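Local coordinates for conserved exported protein (Bacteroides fragilis, PDB 3CLW) that is of unknown function but probably hydrolyses O-glycosidic bonds, as a member of glycoside hydrolase family 30 with a TIM-barrel domain, at residues A[354-359]-A[364-369]. Residues are numbered along the deposited sequence; the frame is centred on the assembly and turned at random.
Sequences WQWWTA and EDVPIQ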
ATOM      1  N   TRP A 354      -1.910  -0.234   5.195  1.00 33.83           N
ATOM      2  CA  TRP A 354      -0.756  -0.927   4.594  1.00 33.59           C
ATOM      3  C   TRP A 354      -1.078  -1.188   3.121  1.00 33.98           C
ATOM      4  O   TRP A 354      -2.128  -1.756   2.814  1.00 34.10           O
ATOM      5  CB  TRP A 354      -0.428  -2.237   5.338  1.00 32.84           C
ATOM      6  CG  TRP A 354       0.941  -2.697   5.006  1.00 33.09           C
ATOM      7  CD1 TRP A 354       2.101  -2.386   5.674  1.00 32.87           C
ATOM      8  CD2 TRP A 354       1.331  -3.500   3.874  1.00 31.98           C
ATOM      9  NE1 TRP A 354       3.174  -2.963   5.039  1.00 32.86           N
ATOM     10  CE2 TRP A 354       2.734  -3.635   3.923  1.00 32.54           C
ATOM     11  CE3 TRP A 354       0.625  -4.103   2.812  1.00 31.71           C
ATOM     12  CZ2 TRP A 354       3.455  -4.375   2.965  1.00 31.41           C
ATOM     13  CZ3 TRP A 354       1.336  -4.817   1.855  1.00 31.62           C
ATOM     14  CH2 TRP A 354       2.742  -4.957   1.951  1.00 33.43           C
ATOM     15  N   GLN A 355      -0.202  -0.755   2.214  1.00 33.23           N
ATOM     16  CA  GLN A 355      -0.527  -0.773   0.781  1.00 33.03           C
ATOM     17  C   GLN A 355       0.572  -1.420  -0.064  1.00 33.48           C
ATOM     18  O   GLN A 355       1.753  -1.059   0.038  1.00 34.14           O
ATOM     19  CB  GLN A 355      -0.833   0.643   0.279  1.00 32.73           C
ATOM     20  CG  GLN A 355      -1.657   1.488   1.293  1.00 33.04           C
ATOM     21  CD  GLN A 355      -2.185   2.764   0.712  1.00 32.09           C
ATOM     22  OE1 GLN A 355      -1.416   3.554   0.164  1.00 34.02           O
ATOM     23  NE2 GLN A 355      -3.496   2.988   0.823  1.00 27.29           N
ATOM     24  N   TRP A 356       0.177  -2.411  -0.852  1.00 32.62           N
ATOM     25  CA  TRP A 356       1.057  -3.009  -1.860  1.00 32.71           C
ATOM     26  C   TRP A 356       1.379  -2.022  -2.970  1.00 32.12           C
ATOM     27  O   TRP A 356       0.629  -1.079  -3.196  1.00 32.16           O
ATOM     28  CB  TRP A 356       0.363  -4.237  -2.519  1.00 31.53           C
ATOM     29  CG  TRP A 356       0.445  -5.444  -1.715  1.00 31.19           C
ATOM     30  CD1 TRP A 356      -0.540  -5.986  -0.925  1.00 32.37           C
ATOM     31  CD2 TRP A 356       1.578  -6.307  -1.594  1.00 31.34           C
ATOM     32  NE1 TRP A 356      -0.085  -7.143  -0.334  1.00 32.82           N
ATOM     33  CE2 TRP A 356       1.212  -7.360  -0.722  1.00 30.61           C
ATOM     34  CE3 TRP A 356       2.877  -6.292  -2.137  1.00 30.98           C
ATOM     35  CZ2 TRP A 356       2.098  -8.379  -0.372  1.00 33.09           C
ATOM     36  CZ3 TRP A 356       3.759  -7.304  -1.788  1.00 32.12           C
ATOM     37  CH2 TRP A 356       3.365  -8.341  -0.931  1.00 32.29           C
ATOM     38  N   TRP A 357       2.484  -2.270  -3.665  1.00 31.81           N
ATOM     39  CA  TRP A 357       2.704  -1.736  -4.996  1.00 32.28           C
ATOM     40  C   TRP A 357       1.748  -2.511  -5.957  1.00 32.89           C
ATOM     41  O   TRP A 357       0.602  -2.858  -5.580  1.00 32.85           O
ATOM     42  CB  TRP A 357       4.221  -1.844  -5.328  1.00 32.75           C
ATOM     43  CG  TRP A 357       4.689  -1.465  -6.710  1.00 33.47           C
ATOM     44  CD1 TRP A 357       5.518  -2.203  -7.502  1.00 35.01           C
ATOM     45  CD2 TRP A 357       4.351  -0.290  -7.479  1.00 33.77           C
ATOM     46  NE1 TRP A 357       5.729  -1.571  -8.699  1.00 33.69           N
ATOM     47  CE2 TRP A 357       5.017  -0.401  -8.719  1.00 34.26           C
ATOM     48  CE3 TRP A 357       3.530   0.825  -7.251  1.00 34.72           C
ATOM     49  CZ2 TRP A 357       4.910   0.568  -9.728  1.00 32.72           C
ATOM     50  CZ3 TRP A 357       3.424   1.790  -8.249  1.00 34.58           C
ATOM     51  CH2 TRP A 357       4.111   1.651  -9.478  1.00 33.64           C
ATOM     52  N   THR A 358       2.156  -2.767  -7.185  1.00 32.71           N
ATOM     53  CA  THR A 358       1.252  -3.425  -8.145  1.00 33.76           C
ATOM     54  C   THR A 358       0.636  -4.739  -7.580  1.00 34.09           C
ATOM     55  O   THR A 358       1.355  -5.594  -7.073  1.00 34.43           O
ATOM     56  CB  THR A 358       1.978  -3.743  -9.435  1.00 33.56           C
ATOM     57  OG1 THR A 358       3.080  -4.604  -9.127  1.00 35.30           O
ATOM     58  CG2 THR A 358       2.519  -2.452 -10.132  1.00 33.03           C
ATOM     59  N   ALA A 359      -0.690  -4.869  -7.646  1.00 33.95           N
ATOM     60  CA  ALA A 359      -1.388  -6.112  -7.281  1.00 34.37           C
ATOM     61  C   ALA A 359      -0.906  -7.346  -8.108  1.00 34.64           C
ATOM     62  O   ALA A 359      -0.904  -8.479  -7.620  1.00 34.58           O
ATOM     63  CB  ALA A 359      -2.871  -5.914  -7.455  1.00 33.94           C
ATOM     64  N   GLU A 364       7.571 -13.121  -8.539  1.00 39.16           N
ATOM     65  CA  GLU A 364       6.923 -13.570  -7.298  1.00 39.79           C
ATOM     66  C   GLU A 364       7.218 -12.550  -6.195  1.00 39.90           C
ATOM     67  O   GLU A 364       7.967 -12.825  -5.247  1.00 39.88           O
ATOM     68  CB  GLU A 364       7.347 -14.994  -6.883  1.00 39.55           C
ATOM     69  CG  GLU A 364       6.293 -15.723  -5.995  1.00 40.43           C
ATOM     70  CD  GLU A 364       6.796 -17.048  -5.340  1.00 41.34           C
ATOM     71  OE1 GLU A 364       7.906 -17.533  -5.645  1.00 42.99           O
ATOM     72  OE2 GLU A 364       6.075 -17.601  -4.492  1.00 41.44           O
ATOM     73  N   ASP A 365       6.636 -11.360  -6.330  1.00 39.75           N
ATOM     74  CA  ASP A 365       7.021 -10.228  -5.473  1.00 39.74           C
ATOM     75  C   ASP A 365       5.830  -9.403  -4.980  1.00 39.44           C
ATOM     76  O   ASP A 365       6.014  -8.414  -4.312  1.00 39.39           O
ATOM     77  CB  ASP A 365       8.020  -9.350  -6.208  1.00 39.75           C
ATOM     78  CG  ASP A 365       7.654  -9.152  -7.672  1.00 41.50           C
ATOM     79  OD1 ASP A 365       6.465  -9.067  -8.012  1.00 41.60           O
ATOM     80  OD2 ASP A 365       8.571  -9.106  -8.514  1.00 46.96           O
ATOM     81  N   VAL A 366       4.615  -9.850  -5.298  1.00 38.81           N
ATOM     82  CA  VAL A 366       3.353  -9.194  -4.916  1.00 38.33           C
ATOM     83  C   VAL A 366       2.297 -10.322  -4.794  1.00 37.53           C
ATOM     84  O   VAL A 366       2.664 -11.488  -4.890  1.00 37.13           O
ATOM     85  CB  VAL A 366       2.920  -8.102  -5.921  1.00 37.73           C
ATOM     86  CG1 VAL A 366       3.937  -6.930  -5.971  1.00 38.68           C
ATOM     87  CG2 VAL A 366       2.682  -8.689  -7.295  1.00 38.15           C
ATOM     88  N   PRO A 367       1.037  -9.985  -4.460  1.00 37.21           N
ATOM     89  CA  PRO A 367      -0.064 -10.971  -4.324  1.00 37.00           C
ATOM     90  C   PRO A 367      -0.322 -11.902  -5.528  1.00 36.76           C
ATOM     91  O   PRO A 367      -0.536 -13.092  -5.335  1.00 37.14           O
ATOM     92  CB  PRO A 367      -1.284 -10.095  -4.065  1.00 35.51           C
ATOM     93  CG  PRO A 367      -0.693  -8.890  -3.407  1.00 37.61           C
ATOM     94  CD  PRO A 367       0.591  -8.629  -4.090  1.00 36.66           C
ATOM     95  N   ILE A 368      -0.349 -11.360  -6.737  1.00 36.81           N
ATOM     96  CA  ILE A 368      -0.714 -12.134  -7.918  1.00 37.06           C
ATOM     97  C   ILE A 368       0.443 -12.133  -8.899  1.00 37.29           C
ATOM     98  O   ILE A 368       0.949 -11.071  -9.294  1.00 36.71           O
ATOM     99  CB  ILE A 368      -2.009 -11.616  -8.635  1.00 36.73           C
ATOM    100  CG1 ILE A 368      -3.251 -11.849  -7.773  1.00 37.79           C
ATOM    101  CG2 ILE A 368      -2.218 -12.333  -9.994  1.00 36.84           C
ATOM    102  CD1 ILE A 368      -4.487 -10.958  -8.183  1.00 36.54           C
ATOM    103  N   GLN A 369       0.870 -13.341  -9.260  1.00 37.90           N
ATOM    104  CA  GLN A 369       1.841 -13.541 -10.314  1.00 37.82           C
ATOM    105  C   GLN A 369       1.133 -13.990 -11.601  1.00 37.56           C
ATOM    106  O   GLN A 369       0.268 -14.844 -11.583  1.00 37.94           O
ATOM    107  CB  GLN A 369       2.904 -14.546  -9.896  1.00 38.11           C
ATOM    108  CG  GLN A 369       3.858 -14.891 -11.034  1.00 36.76           C
ATOM    109  CD  GLN A 369       5.054 -15.647 -10.564  1.00 38.27           C
ATOM    110  OE1 GLN A 369       4.968 -16.467  -9.653  1.00 41.97           O
ATOM    111  NE2 GLN A 369       6.189 -15.383 -11.178  1.00 39.08           N
TER
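Trp356 lays one face of its indole against the ring of Pro367. Trp356 belongs to the barrel strand 353-356, which pairs in parallel with strands 6-25 and 307-310. Pro367 CG stands 3.6 Å from the centroid of the five-membered ring of Trp356, 11° off its normal, a CH-pi contact. Pro367 CD sits over the middle of the same indole, 3.5 Å from Trp356 CD2. On the opposite face Trp354 CZ3 lies near the rim of the Trp356 indole. The CB bond of Trp356 heads toward 364-369, and CG is anti to the carbonyl carbon, which sets the ring beside the backbone N. The benzo side reaches on to the backbone of Val366, with Trp356 CZ3 3.7 Å from Val366 CA. Trp356 NE1, on the five-membered ring, is hydrogen-bonded to Thr396 of helix 391-400.

Past the corner at Trp357, Thr358 adds a smaller contact. Its carbonyl O faces the branched end of Val366, and Val366 CG1 lies obliquely across the Thr358 side chain, 4.0 Å from OG1. That hydroxyl is hydrogen-bonded to Val360 O.

Ala359 gives the polar link. Ile368 N donates to Ala359 O at 3.1 Å. The acceptor is met almost head-on (C=O...N 168°), but the N-H is bent, at 142°. Strand 368-371 starts here, beside the short parallel strand 360-361.

The contact joins the end region of a barrel strand to the start of strand 368-371. Pro367 and Val366 cover both the indole and nearby carbonyls. One backbone hydrogen bond satisfies the buried Ala359 O. Packing on both faces and the bond at NE1 should leave the indole little freedom to rotate.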